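Local coordinates for protein homoserine O-acetyltransferase (Bacillus anthracis str. 'Ames Ancestor', PDB 3I1I) that probably transfers an acetyl group from acetyl-CoA to the hydroxyl of homoserine on the way to methionine, using an alpha/beta hydrolase fold, at residues S42-I47 and A146-V151; G69-L74 and M152-G157; V172-G177 and Y366-R371; E307-M312 and R371-F376; L311-K316 and E341-E346. All coordinates share one frame; numbering follows the deposited sequence.

One sheet of an alpha/beta hydrolase fold runs through all five contacts, and the chemistry of each follows its position in that fold. Contacts 1, 2 and 3 are buried. Contact 1 joins two neighbouring parallel strands, contact 2 sets a pair of tryptophans against the continuation of strand 150-154, and contact 3 lays a helix on strand 174-178. Contact 2 relies on apolar and CH-pi contacts, whereas contact 3 adds an arginine bound to a backbone carbonyl. Contact 5, partly buried, is backbone pairing toward the sheet's edge. Contact 4, at the surface, depends on polar side chains holding the chain's tail. Contacts 3 and 4 share R371; contacts 4 and 5 share L311 and M312.

Contact 1. Residues S42-I47 and A146-V151; sequences SNVILI and ARLHAV
L46, H149 and V44 lose the most surface where segment 42-47 meets segment 146-151, and together they illustrate how parallel pairing grows out of an irregular start. L46 touches two residues at once: its CB is 4.0 Å from L148 CD1, while its CD2 is 4.0 Å from V151 CG2, the L46 and V151 side chains lying side by side and pointing the same way. The other methyl of L148, CD2, goes to V44, whose CG1, swung anti to the backbone N (chi1 -176°), comes within 3.7 Å. L148 thus spans two residues of the opposing strand with its two branches. H149 supplies the polar side. Its backbone N donates to V44 O over 2.7 Å, within the carbonyl plane but bent at the hydrogen (133°), and A150 N adds a weak bond to the same oxygen. Regular pairing follows, with L46 N bonded to A150 O at 2.9 Å. At the edge of the H149 ring a water in its plane links ND1 (2.9 Å) to S42 O (2.6 Å), and NE2 is bonded to L369 O; partners at both nitrogens should fix the ring's rotation. Strand 87-91 flanks strand 44-48 on its other side. L46, L148 and V151 pack on W164 of helix 156-167, whereas A150 turns to the opposite face, where L369 of helix 362-370 meets it.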
# COMPACT_ATOMS: atom_id res chain seq x y z
N SER A 42 -43.59 -4.05 14.96
CA SER A 42 -42.66 -4.29 16.05
C SER A 42 -41.64 -5.37 15.72
O SER A 42 -40.85 -5.74 16.58
CB SER A 42 -43.43 -4.75 17.30
OG SER A 42 -44.23 -5.86 16.96
N ASN A 43 -41.64 -5.88 14.50
CA ASN A 43 -40.75 -6.98 14.13
C ASN A 43 -39.70 -6.62 13.05
O ASN A 43 -39.31 -7.46 12.24
CB ASN A 43 -41.59 -8.19 13.70
CG ASN A 43 -42.36 -7.93 12.42
OD1 ASN A 43 -42.65 -6.77 12.09
ND2 ASN A 43 -42.64 -9.00 11.67
N VAL A 44 -39.25 -5.38 13.05
CA VAL A 44 -38.32 -4.90 12.03
C VAL A 44 -36.84 -5.02 12.45
O VAL A 44 -36.45 -4.55 13.53
CB VAL A 44 -38.59 -3.43 11.64
CG1 VAL A 44 -37.66 -2.99 10.48
CG2 VAL A 44 -40.09 -3.24 11.28
N ILE A 45 -36.04 -5.63 11.58
CA ILE A 45 -34.59 -5.72 11.75
C ILE A 45 -33.94 -5.04 10.56
O ILE A 45 -34.21 -5.40 9.42
CB ILE A 45 -34.13 -7.18 11.81
CG1 ILE A 45 -34.79 -7.89 13.00
CG2 ILE A 45 -32.63 -7.23 11.91
CD1 ILE A 45 -34.37 -9.38 13.27
N LEU A 46 -33.11 -4.04 10.82
CA LEU A 46 -32.38 -3.37 9.76
C LEU A 46 -30.98 -3.95 9.71
O LEU A 46 -30.33 -4.04 10.74
CB LEU A 46 -32.31 -1.86 10.04
CG LEU A 46 -31.49 -1.01 9.06
CD1 LEU A 46 -32.01 -1.13 7.61
CD2 LEU A 46 -31.41 0.43 9.55
N ILE A 47 -30.55 -4.41 8.53
CA ILE A 47 -29.22 -4.96 8.24
C ILE A 47 -28.46 -3.91 7.44
O ILE A 47 -28.98 -3.34 6.48
CB ILE A 47 -29.30 -6.21 7.32
CG1 ILE A 47 -30.19 -7.31 7.91
CG2 ILE A 47 -27.91 -6.81 7.05
CD1 ILE A 47 -29.75 -7.86 9.20
N ALA A 146 -41.67 2.93 13.93
CA ALA A 146 -41.22 3.83 15.00
C ALA A 146 -39.97 3.27 15.68
O ALA A 146 -39.16 4.00 16.22
CB ALA A 146 -42.37 4.07 16.07
N ARG A 147 -39.83 1.96 15.64
CA ARG A 147 -38.84 1.29 16.44
C ARG A 147 -38.27 0.11 15.67
O ARG A 147 -39.01 -0.55 14.91
CB ARG A 147 -39.53 0.75 17.65
CG ARG A 147 -39.40 1.59 18.85
CD ARG A 147 -40.12 0.93 20.00
NE ARG A 147 -39.26 0.81 21.15
CZ ARG A 147 -39.60 0.22 22.29
NH1 ARG A 147 -40.81 -0.32 22.44
NH2 ARG A 147 -38.72 0.18 23.30
N LEU A 148 -36.99 -0.17 15.87
CA LEU A 148 -36.36 -1.34 15.29
C LEU A 148 -36.22 -2.40 16.37
O LEU A 148 -35.77 -2.12 17.46
CB LEU A 148 -35.01 -0.97 14.71
CG LEU A 148 -35.02 0.07 13.58
CD1 LEU A 148 -33.61 0.41 13.10
CD2 LEU A 148 -35.92 -0.38 12.42
N HIS A 149 -36.59 -3.63 16.07
CA HIS A 149 -36.35 -4.76 16.98
C HIS A 149 -34.84 -4.96 17.11
O HIS A 149 -34.35 -5.29 18.17
CB HIS A 149 -37.00 -6.03 16.42
CG HIS A 149 -36.95 -7.21 17.34
ND1 HIS A 149 -37.83 -7.38 18.40
CD2 HIS A 149 -36.14 -8.29 17.36
CE1 HIS A 149 -37.54 -8.49 19.04
NE2 HIS A 149 -36.52 -9.07 18.43
N ALA A 150 -34.12 -4.73 16.01
CA ALA A 150 -32.63 -4.80 15.99
C ALA A 150 -32.09 -4.06 14.79
O ALA A 150 -32.76 -3.98 13.74
CB ALA A 150 -32.08 -6.28 15.97
N VAL A 151 -30.88 -3.54 14.96
CA VAL A 151 -30.08 -3.05 13.87
C VAL A 151 -28.71 -3.78 13.95
O VAL A 151 -28.17 -4.01 15.00
CB VAL A 151 -29.88 -1.53 13.92
CG1 VAL A 151 -29.04 -1.12 15.14
CG2 VAL A 151 -29.24 -1.04 12.62
O HOH W 1 -39.93 -5.45 18.99

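Contact 2. Residues G69-L74 and M152-G157; sequences GWWDGL and MGPSAG
The six-membered ring of W71 is covered on both faces. Over one of them lies P154, whose CD stands 4.0 Å from the ring centroid and 20° off its normal, a CH-pi contact; W70 CZ3 lies over the same face, toward the rim. L74 CD1 sits over the centre of the opposite face. Near the far end of the ring, the methyl CE of selenomethionine M152 approaches CZ3 of W71 obliquely at 3.9 Å, brought there by a bend at chi3 (-57°). W70 shares the proline, its CZ3 lying 3.7 Å from P154 CG, so the pyrrolidine ring rests against both indoles. Bonds from W71 NE1 to G354 O and from W70 NE1 to T54 O help set the rings' orientation. The proline belongs to a G-P-S-A-G sequence that spans the turn from strand 150-154 into helix 156-167, with S155 in a strained conformation and its OG bonded to H351 NE2. This is consistent with the nucleophile elbow of alpha/beta hydrolases, with S155 the probable nucleophile.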
# COMPACT_ATOMS: atom_id res chain seq x y z
N GLY A 69 -27.52 -13.54 -1.59
CA GLY A 69 -27.01 -12.37 -0.92
C GLY A 69 -26.01 -12.68 0.17
O GLY A 69 -25.93 -13.79 0.66
N TRP A 70 -25.28 -11.67 0.56
CA TRP A 70 -24.03 -11.86 1.30
C TRP A 70 -24.15 -12.42 2.74
O TRP A 70 -23.16 -12.88 3.32
CB TRP A 70 -23.21 -10.59 1.22
CG TRP A 70 -23.91 -9.39 1.68
CD1 TRP A 70 -24.51 -8.46 0.90
CD2 TRP A 70 -24.10 -8.98 3.04
NE1 TRP A 70 -25.07 -7.48 1.69
CE2 TRP A 70 -24.83 -7.77 3.01
CE3 TRP A 70 -23.71 -9.50 4.27
CZ2 TRP A 70 -25.19 -7.06 4.18
CZ3 TRP A 70 -24.05 -8.78 5.46
CH2 TRP A 70 -24.80 -7.59 5.39
N TRP A 71 -25.34 -12.38 3.33
CA TRP A 71 -25.60 -12.97 4.65
C TRP A 71 -26.75 -13.96 4.58
O TRP A 71 -27.49 -14.17 5.57
CB TRP A 71 -25.87 -11.88 5.71
CG TRP A 71 -24.83 -11.72 6.80
CD1 TRP A 71 -23.61 -12.31 6.85
CD2 TRP A 71 -24.92 -10.88 7.96
NE1 TRP A 71 -22.93 -11.92 7.99
CE2 TRP A 71 -23.71 -11.03 8.68
CE3 TRP A 71 -25.90 -10.01 8.46
CZ2 TRP A 71 -23.46 -10.37 9.88
CZ3 TRP A 71 -25.66 -9.34 9.66
CH2 TRP A 71 -24.44 -9.53 10.36
N ASP A 72 -26.88 -14.63 3.43
CA ASP A 72 -28.02 -15.51 3.17
C ASP A 72 -28.13 -16.61 4.19
O ASP A 72 -29.24 -16.98 4.59
CB ASP A 72 -27.96 -16.12 1.77
CG ASP A 72 -29.25 -16.85 1.42
OD1 ASP A 72 -30.28 -16.17 1.10
OD2 ASP A 72 -29.25 -18.10 1.49
N GLY A 73 -27.00 -17.14 4.65
CA GLY A 73 -27.01 -18.18 5.65
C GLY A 73 -27.64 -17.80 6.98
O GLY A 73 -28.06 -18.69 7.73
N LEU A 74 -27.65 -16.51 7.32
CA LEU A 74 -28.25 -16.01 8.58
C LEU A 74 -29.70 -15.62 8.43
O LEU A 74 -30.43 -15.60 9.42
CB LEU A 74 -27.52 -14.76 9.08
CG LEU A 74 -26.40 -14.93 10.10
CD1 LEU A 74 -25.76 -13.56 10.36
CD2 LEU A 74 -26.87 -15.65 11.41
N MSE A 152 -28.18 -4.15 12.81
CA MSE A 152 -27.00 -5.01 12.79
C MSE A 152 -26.30 -4.99 11.46
O MSE A 152 -26.86 -4.60 10.45
CB MSE A 152 -27.38 -6.43 13.14
CG MSE A 152 -28.42 -7.00 12.26
SE MSE A 152 -29.07 -8.73 13.05
CE MSE A 152 -27.29 -9.79 13.18
N GLY A 153 -25.05 -5.42 11.50
CA GLY A 153 -24.20 -5.49 10.35
C GLY A 153 -22.76 -5.89 10.69
O GLY A 153 -22.31 -5.78 11.86
N PRO A 154 -22.03 -6.38 9.66
CA PRO A 154 -20.61 -6.69 9.85
C PRO A 154 -19.79 -5.54 9.36
O PRO A 154 -20.14 -4.94 8.36
CB PRO A 154 -20.41 -7.91 8.95
CG PRO A 154 -21.32 -7.62 7.75
CD PRO A 154 -22.55 -6.90 8.39
N SER A 155 -18.73 -5.22 10.09
CA SER A 155 -17.66 -4.29 9.64
C SER A 155 -18.21 -2.90 9.35
O SER A 155 -18.81 -2.33 10.25
CB SER A 155 -16.90 -4.88 8.47
OG SER A 155 -15.73 -4.12 8.18
N ALA A 156 -18.06 -2.33 8.15
CA ALA A 156 -18.70 -1.01 7.91
C ALA A 156 -20.19 -1.05 8.22
O ALA A 156 -20.76 -0.08 8.69
CB ALA A 156 -18.48 -0.49 6.48
N GLY A 157 -20.82 -2.20 7.99
CA GLY A 157 -22.21 -2.39 8.34
C GLY A 157 -22.45 -2.24 9.85
O GLY A 157 -23.47 -1.66 10.29

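Contact 3. Residues V172-G177 and Y366-R371; sequences VERMIG and YEFLNR
R174, I176 and F368 carry a helix-on-strand contact of the alpha/beta hydrolase fold: helix 366-370 lies over strand 174-177, the axes 9.7 Å apart and nearly antiparallel at 160°. The phenyl ring of F368 is flanked by apolar atoms of the strand. Its CD2 comes 3.7 Å from I176 CG1, the two side chains sliding past each other in opposite directions, and its CE2 is 4.0 Å from R174 CB. R174 reaches out, extended from CG to NE, past F368 O and grips a single acceptor side-on, for NE (3.1 Å) and NH2 (2.9 Å) both donate to R371 O, which lies in the guanidinium plane. The NE bond meets this carbonyl almost head-on, the C=O...N angle being 166°. In the next shell, E173 OE1 forms a salt bridge with R174 NH1, and H149 O accepts from the same nitrogen. Every arm of the buried guanidinium therefore has a partner, and its plane is held from several directions. The nearby carbonyls of L369 and R371, together with the carboxylate of E173, would probably favour a positive charge here; besides R371 O in the plane, L369 O sits 3.5 Å above one face of the R174 guanidinium, displaced toward its rim.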
# COMPACT_ATOMS: atom_id res chain seq x y z
N VAL A 172 -33.97 2.06 18.90
CA VAL A 172 -33.23 0.82 18.72
C VAL A 172 -33.32 -0.08 19.95
O VAL A 172 -32.80 0.23 21.01
CB VAL A 172 -31.75 1.12 18.39
CG1 VAL A 172 -30.95 -0.18 18.22
CG2 VAL A 172 -31.62 2.03 17.15
N GLU A 173 -33.94 -1.23 19.81
CA GLU A 173 -34.06 -2.15 20.94
C GLU A 173 -32.79 -2.94 21.18
O GLU A 173 -32.43 -3.23 22.34
CB GLU A 173 -35.21 -3.11 20.72
CG GLU A 173 -36.53 -2.36 20.67
CD GLU A 173 -37.74 -3.26 20.55
OE1 GLU A 173 -37.64 -4.49 20.72
OE2 GLU A 173 -38.81 -2.70 20.29
N ARG A 174 -32.12 -3.28 20.08
CA ARG A 174 -31.00 -4.19 20.08
C ARG A 174 -30.05 -3.80 19.01
O ARG A 174 -30.45 -3.50 17.90
CB ARG A 174 -31.46 -5.59 19.81
CG ARG A 174 -32.41 -6.14 20.83
CD ARG A 174 -32.92 -7.54 20.44
NE ARG A 174 -34.02 -7.94 21.30
CZ ARG A 174 -35.25 -7.41 21.25
NH1 ARG A 174 -35.58 -6.48 20.36
NH2 ARG A 174 -36.17 -7.83 22.11
N MSE A 175 -28.76 -3.83 19.31
CA MSE A 175 -27.75 -3.60 18.27
C MSE A 175 -26.75 -4.76 18.27
O MSE A 175 -26.27 -5.16 19.31
CB MSE A 175 -27.05 -2.29 18.51
CG MSE A 175 -26.14 -1.88 17.38
SE MSE A 175 -24.30 -2.47 17.71
CE MSE A 175 -23.90 -1.15 19.08
N ILE A 176 -26.45 -5.32 17.10
CA ILE A 176 -25.48 -6.40 17.01
C ILE A 176 -24.41 -5.93 16.04
O ILE A 176 -24.70 -5.65 14.88
CB ILE A 176 -26.07 -7.71 16.47
CG1 ILE A 176 -27.27 -8.18 17.32
CG2 ILE A 176 -24.99 -8.80 16.41
CD1 ILE A 176 -27.85 -9.55 16.91
N GLY A 177 -23.20 -5.82 16.52
CA GLY A 177 -22.11 -5.31 15.74
C GLY A 177 -21.11 -6.43 15.52
O GLY A 177 -20.40 -6.86 16.48
N TYR A 366 -29.57 -15.57 17.31
CA TYR A 366 -30.92 -16.02 17.56
C TYR A 366 -31.34 -15.76 19.00
O TYR A 366 -32.36 -15.19 19.25
CB TYR A 366 -31.01 -17.52 17.24
CG TYR A 366 -32.34 -18.09 17.57
CD1 TYR A 366 -33.44 -17.87 16.74
CD2 TYR A 366 -32.52 -18.80 18.75
CE1 TYR A 366 -34.70 -18.37 17.08
CE2 TYR A 366 -33.77 -19.32 19.09
CZ TYR A 366 -34.84 -19.11 18.24
OH TYR A 366 -36.04 -19.62 18.60
N GLU A 367 -30.53 -16.20 19.95
CA GLU A 367 -30.79 -16.00 21.39
C GLU A 367 -30.93 -14.51 21.72
O GLU A 367 -31.80 -14.10 22.48
CB GLU A 367 -29.66 -16.65 22.21
CG GLU A 367 -29.55 -16.34 23.72
CD GLU A 367 -28.28 -16.99 24.37
OE1 GLU A 367 -27.56 -16.34 25.15
OE2 GLU A 367 -27.98 -18.17 24.07
N PHE A 368 -30.07 -13.69 21.14
CA PHE A 368 -30.05 -12.28 21.43
C PHE A 368 -31.28 -11.55 20.86
O PHE A 368 -31.86 -10.69 21.52
CB PHE A 368 -28.78 -11.66 20.87
CG PHE A 368 -28.51 -10.30 21.37
CD1 PHE A 368 -28.04 -10.11 22.64
CD2 PHE A 368 -28.72 -9.20 20.58
CE1 PHE A 368 -27.78 -8.83 23.13
CE2 PHE A 368 -28.47 -7.92 21.07
CZ PHE A 368 -28.00 -7.74 22.34
N LEU A 369 -31.71 -11.95 19.67
CA LEU A 369 -32.92 -11.41 19.08
C LEU A 369 -34.17 -11.75 19.91
O LEU A 369 -35.17 -11.05 19.84
CB LEU A 369 -33.09 -11.90 17.65
CG LEU A 369 -32.06 -11.35 16.67
CD1 LEU A 369 -32.26 -12.00 15.29
CD2 LEU A 369 -32.11 -9.78 16.60
N ASN A 370 -34.07 -12.79 20.72
CA ASN A 370 -35.15 -13.20 21.61
C ASN A 370 -35.03 -12.76 23.05
O ASN A 370 -35.93 -12.98 23.81
CB ASN A 370 -35.28 -14.72 21.55
CG ASN A 370 -35.88 -15.16 20.27
OD1 ASN A 370 -37.03 -14.82 19.98
ND2 ASN A 370 -35.11 -15.87 19.44
N ARG A 371 -33.94 -12.14 23.45
CA ARG A 371 -33.85 -11.63 24.80
C ARG A 371 -34.60 -10.28 24.90
O ARG A 371 -34.59 -9.48 23.96
CB ARG A 371 -32.39 -11.49 25.18
CG ARG A 371 -32.12 -10.89 26.52
CD ARG A 371 -30.67 -10.54 26.61
NE ARG A 371 -29.84 -11.75 26.49
CZ ARG A 371 -29.59 -12.59 27.50
NH1 ARG A 371 -30.08 -12.34 28.72
NH2 ARG A 371 -28.83 -13.67 27.31

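Contact 4. Residues E307-M312 and R371-F376; sequences EANVLM and RKVSSF
N309 is the residue of segment 307-312 that segment 371-376 covers most, and its side chain shows how one amide can stand in for a strand partner. From CB, which points toward the tail, CG is set anti to the carbonyl carbon (chi1 -80°), carrying the amide between K372 and S374. One branch ends in OD1, which accepts from S374 N at 3.0 Å and also has S374 CB within 3.4 Å. The other ends in ND2, which donates to K372 O at 2.9 Å; this donor stands well above the carbonyl plane, 44° out of it. N309 ND2 also lies 3.9 Å from R371 CD. Since the two branches use an acceptor and a donor on either side of V373, the flip of the amide is fixed and the tail is held by its backbone. Farther along, S375 OG donates to E307 O at 2.7 Å and passes 3.5 Å from E307 CB, a second point of attachment close to the end of the chain. Strand 309-313 lies between strands 174-178 and 340-342. F368 of helix 362-370 touches N309 on the side of the sheet that L311 also faces, while V310 and M312 lean on helix 324-335.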
# COMPACT_ATOMS: atom_id res chain seq x y z
N GLU A 307 -29.14 3.05 24.51
CA GLU A 307 -30.09 2.37 25.40
C GLU A 307 -30.46 0.96 24.88
O GLU A 307 -31.18 0.24 25.54
CB GLU A 307 -31.36 3.21 25.63
CG GLU A 307 -31.09 4.67 26.14
CD GLU A 307 -30.36 4.77 27.52
OE1 GLU A 307 -30.49 3.84 28.31
OE2 GLU A 307 -29.68 5.80 27.83
N ALA A 308 -29.96 0.59 23.71
CA ALA A 308 -30.21 -0.75 23.15
C ALA A 308 -29.48 -1.80 23.99
O ALA A 308 -28.48 -1.51 24.62
CB ALA A 308 -29.72 -0.82 21.73
N ASN A 309 -30.00 -3.02 23.99
CA ASN A 309 -29.22 -4.18 24.42
C ASN A 309 -28.13 -4.31 23.38
O ASN A 309 -28.46 -4.25 22.21
CB ASN A 309 -30.07 -5.47 24.38
CG ASN A 309 -30.98 -5.64 25.59
OD1 ASN A 309 -31.19 -4.73 26.36
ND2 ASN A 309 -31.53 -6.83 25.74
N VAL A 310 -26.87 -4.44 23.77
CA VAL A 310 -25.77 -4.45 22.79
C VAL A 310 -25.01 -5.78 22.79
O VAL A 310 -24.64 -6.28 23.85
CB VAL A 310 -24.76 -3.28 23.05
CG1 VAL A 310 -23.41 -3.50 22.30
CG2 VAL A 310 -25.41 -1.92 22.68
N LEU A 311 -24.80 -6.34 21.58
CA LEU A 311 -24.01 -7.56 21.37
C LEU A 311 -22.90 -7.29 20.34
O LEU A 311 -23.18 -6.93 19.20
CB LEU A 311 -24.89 -8.72 20.87
CG LEU A 311 -24.17 -10.08 20.58
CD1 LEU A 311 -23.41 -10.66 21.85
CD2 LEU A 311 -25.12 -11.12 20.02
N MSE A 312 -21.64 -7.42 20.76
CA MSE A 312 -20.49 -7.27 19.86
C MSE A 312 -19.90 -8.69 19.58
O MSE A 312 -19.67 -9.50 20.51
CB MSE A 312 -19.42 -6.36 20.47
CG MSE A 312 -19.82 -4.92 20.84
SE MSE A 312 -20.47 -3.95 19.29
CE MSE A 312 -18.69 -3.60 18.54
N ARG A 371 -33.94 -12.14 23.45
CA ARG A 371 -33.85 -11.63 24.80
C ARG A 371 -34.60 -10.28 24.90
O ARG A 371 -34.59 -9.48 23.96
CB ARG A 371 -32.39 -11.49 25.18
CG ARG A 371 -32.12 -10.89 26.52
CD ARG A 371 -30.67 -10.54 26.61
NE ARG A 371 -29.84 -11.75 26.49
CZ ARG A 371 -29.59 -12.59 27.50
NH1 ARG A 371 -30.08 -12.34 28.72
NH2 ARG A 371 -28.83 -13.67 27.31
N LYS A 372 -35.22 -10.05 26.05
CA LYS A 372 -36.01 -8.83 26.26
C LYS A 372 -35.12 -7.60 26.48
O LYS A 372 -34.01 -7.69 26.99
CB LYS A 372 -36.98 -9.01 27.43
CG LYS A 372 -36.33 -8.90 28.81
CD LYS A 372 -37.35 -9.18 29.93
CE LYS A 372 -36.90 -8.55 31.24
NZ LYS A 372 -37.10 -7.05 31.23
N VAL A 373 -35.65 -6.45 26.10
CA VAL A 373 -34.94 -5.18 26.22
C VAL A 373 -34.82 -4.79 27.69
O VAL A 373 -35.78 -4.87 28.45
CB VAL A 373 -35.63 -4.08 25.38
CG1 VAL A 373 -34.91 -2.68 25.53
CG2 VAL A 373 -35.69 -4.56 23.93
N SER A 374 -33.61 -4.40 28.08
CA SER A 374 -33.25 -4.22 29.49
C SER A 374 -33.63 -2.82 29.98
O SER A 374 -34.22 -2.69 31.04
CB SER A 374 -31.75 -4.50 29.73
OG SER A 374 -31.22 -3.62 30.70
N SER A 375 -33.32 -1.81 29.16
CA SER A 375 -33.71 -0.43 29.44
C SER A 375 -35.17 -0.18 29.00
O SER A 375 -35.85 -1.09 28.53
CB SER A 375 -32.75 0.53 28.69
OG SER A 375 -33.16 0.74 27.33
N PHE A 376 -35.65 1.05 29.14
CA PHE A 376 -36.90 1.47 28.48
C PHE A 376 -36.53 2.19 27.15
O PHE A 376 -37.08 1.92 26.08
CB PHE A 376 -37.71 2.40 29.42
CG PHE A 376 -37.92 1.82 30.83
CD1 PHE A 376 -36.96 2.00 31.82
CD2 PHE A 376 -39.06 1.07 31.14
CE1 PHE A 376 -37.13 1.45 33.09
CE2 PHE A 376 -39.24 0.52 32.41
CZ PHE A 376 -38.26 0.70 33.39

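Contact 5. Residues L311-K316 and E341-E346; sequences LMIPCK and EVYEIE
A beta-alpha-beta unit, strand 309-313, helix 324-335 and strand 340-342, closes in the parallel pairing of L311-M312 with E341-V342, which carries on past the regular strands. M312 anchors the register: its N donates to E341 O in a nearly straight bond (2.9 Å, 174°), and its O accepts from Y343 N at 2.8 Å. P314 has no N-H to offer, so Y343 O is met instead by I313 CA and by P314 CD, the latter 3.5 Å away. Pairing resumes with I345 N to P314 O and K316 N to I345 O, both 2.9 Å. Of the side chains, L311 CD1 lies 4.0 Å from Y343 CB, and V342 CG1 meets P314 CD at 3.6 Å, roughly at right angles. E344 OE2 comes near K316 CB, but its carboxylate is bonded to S323 and Y327. Strand 340-342 is the last of the sheet within this chain; V342 and M312 pack against helix 324-335, while L311 and Y343 touch K364 of helix 362-370.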
# COMPACT_ATOMS: atom_id res chain seq x y z
N LEU A 311 -24.80 -6.34 21.58
CA LEU A 311 -24.01 -7.56 21.37
C LEU A 311 -22.90 -7.29 20.34
O LEU A 311 -23.18 -6.93 19.20
CB LEU A 311 -24.89 -8.72 20.87
CG LEU A 311 -24.17 -10.08 20.58
CD1 LEU A 311 -23.41 -10.66 21.85
CD2 LEU A 311 -25.12 -11.12 20.02
N MSE A 312 -21.64 -7.42 20.76
CA MSE A 312 -20.49 -7.27 19.86
C MSE A 312 -19.90 -8.69 19.58
O MSE A 312 -19.67 -9.50 20.51
CB MSE A 312 -19.42 -6.36 20.47
CG MSE A 312 -19.82 -4.92 20.84
SE MSE A 312 -20.47 -3.95 19.29
CE MSE A 312 -18.69 -3.60 18.54
N ILE A 313 -19.68 -8.98 18.29
CA ILE A 313 -19.18 -10.27 17.83
C ILE A 313 -17.90 -10.05 17.02
O ILE A 313 -17.94 -9.93 15.80
CB ILE A 313 -20.21 -11.00 16.99
CG1 ILE A 313 -21.54 -11.12 17.76
CG2 ILE A 313 -19.72 -12.41 16.58
CD1 ILE A 313 -22.70 -11.76 16.86
N PRO A 314 -16.76 -9.92 17.71
CA PRO A 314 -15.48 -9.81 17.03
C PRO A 314 -14.87 -11.20 16.76
O PRO A 314 -15.27 -12.21 17.35
CB PRO A 314 -14.63 -9.06 18.04
CG PRO A 314 -15.09 -9.56 19.32
CD PRO A 314 -16.59 -9.74 19.16
N CYS A 315 -13.88 -11.21 15.89
CA CYS A 315 -13.09 -12.36 15.65
C CYS A 315 -11.71 -12.09 16.16
O CYS A 315 -11.05 -11.13 15.74
CB CYS A 315 -13.01 -12.65 14.14
SG CYS A 315 -12.09 -14.22 13.87
N LYS A 316 -11.24 -12.98 17.02
CA LYS A 316 -9.93 -12.88 17.65
C LYS A 316 -8.74 -12.76 16.68
O LYS A 316 -7.72 -12.17 17.02
CB LYS A 316 -9.73 -14.11 18.49
CG LYS A 316 -8.41 -14.14 19.26
CD LYS A 316 -8.47 -15.32 20.23
CE LYS A 316 -7.72 -15.02 21.51
NZ LYS A 316 -6.29 -15.17 21.24
N GLU A 341 -22.69 -7.25 25.81
CA GLU A 341 -21.82 -8.43 25.86
C GLU A 341 -20.97 -8.58 24.59
O GLU A 341 -21.34 -8.08 23.52
CB GLU A 341 -22.61 -9.73 26.15
CG GLU A 341 -23.70 -10.12 25.16
CD GLU A 341 -24.45 -11.47 25.53
OE1 GLU A 341 -23.78 -12.51 25.77
OE2 GLU A 341 -25.71 -11.46 25.56
N VAL A 342 -19.83 -9.24 24.75
CA VAL A 342 -18.95 -9.63 23.65
C VAL A 342 -19.10 -11.14 23.49
O VAL A 342 -19.07 -11.87 24.46
CB VAL A 342 -17.45 -9.36 23.93
CG1 VAL A 342 -16.61 -9.83 22.74
CG2 VAL A 342 -17.18 -7.88 24.25
N TYR A 343 -19.29 -11.59 22.27
CA TYR A 343 -19.21 -12.99 21.95
C TYR A 343 -18.15 -13.10 20.86
O TYR A 343 -18.38 -12.71 19.73
CB TYR A 343 -20.55 -13.46 21.47
CG TYR A 343 -20.64 -14.92 21.16
CD1 TYR A 343 -20.84 -15.86 22.17
CD2 TYR A 343 -20.57 -15.37 19.84
CE1 TYR A 343 -20.95 -17.20 21.87
CE2 TYR A 343 -20.68 -16.69 19.53
CZ TYR A 343 -20.87 -17.60 20.54
OH TYR A 343 -20.98 -18.91 20.22
N GLU A 344 -16.97 -13.56 21.27
CA GLU A 344 -15.79 -13.62 20.40
C GLU A 344 -15.67 -14.95 19.69
O GLU A 344 -15.69 -15.99 20.30
CB GLU A 344 -14.51 -13.37 21.21
CG GLU A 344 -13.29 -13.27 20.31
CD GLU A 344 -12.11 -12.60 20.98
OE1 GLU A 344 -11.83 -12.91 22.15
OE2 GLU A 344 -11.43 -11.76 20.35
N ILE A 345 -15.55 -14.89 18.38
CA ILE A 345 -15.31 -16.08 17.59
C ILE A 345 -13.84 -16.20 17.18
O ILE A 345 -13.07 -15.22 17.23
CB ILE A 345 -16.20 -16.12 16.33
CG1 ILE A 345 -15.86 -14.99 15.35
CG2 ILE A 345 -17.73 -16.12 16.73
CD1 ILE A 345 -16.79 -14.96 14.13
N GLU A 346 -13.49 -17.40 16.74
CA GLU A 346 -12.14 -17.73 16.27
C GLU A 346 -12.19 -18.44 14.94
O GLU A 346 -12.97 -19.34 14.74
CB GLU A 346 -11.44 -18.63 17.27
CG GLU A 346 -11.48 -18.06 18.67
CD GLU A 346 -10.29 -18.44 19.54
OE1 GLU A 346 -9.11 -18.49 19.05
OE2 GLU A 346 -10.54 -18.66 20.74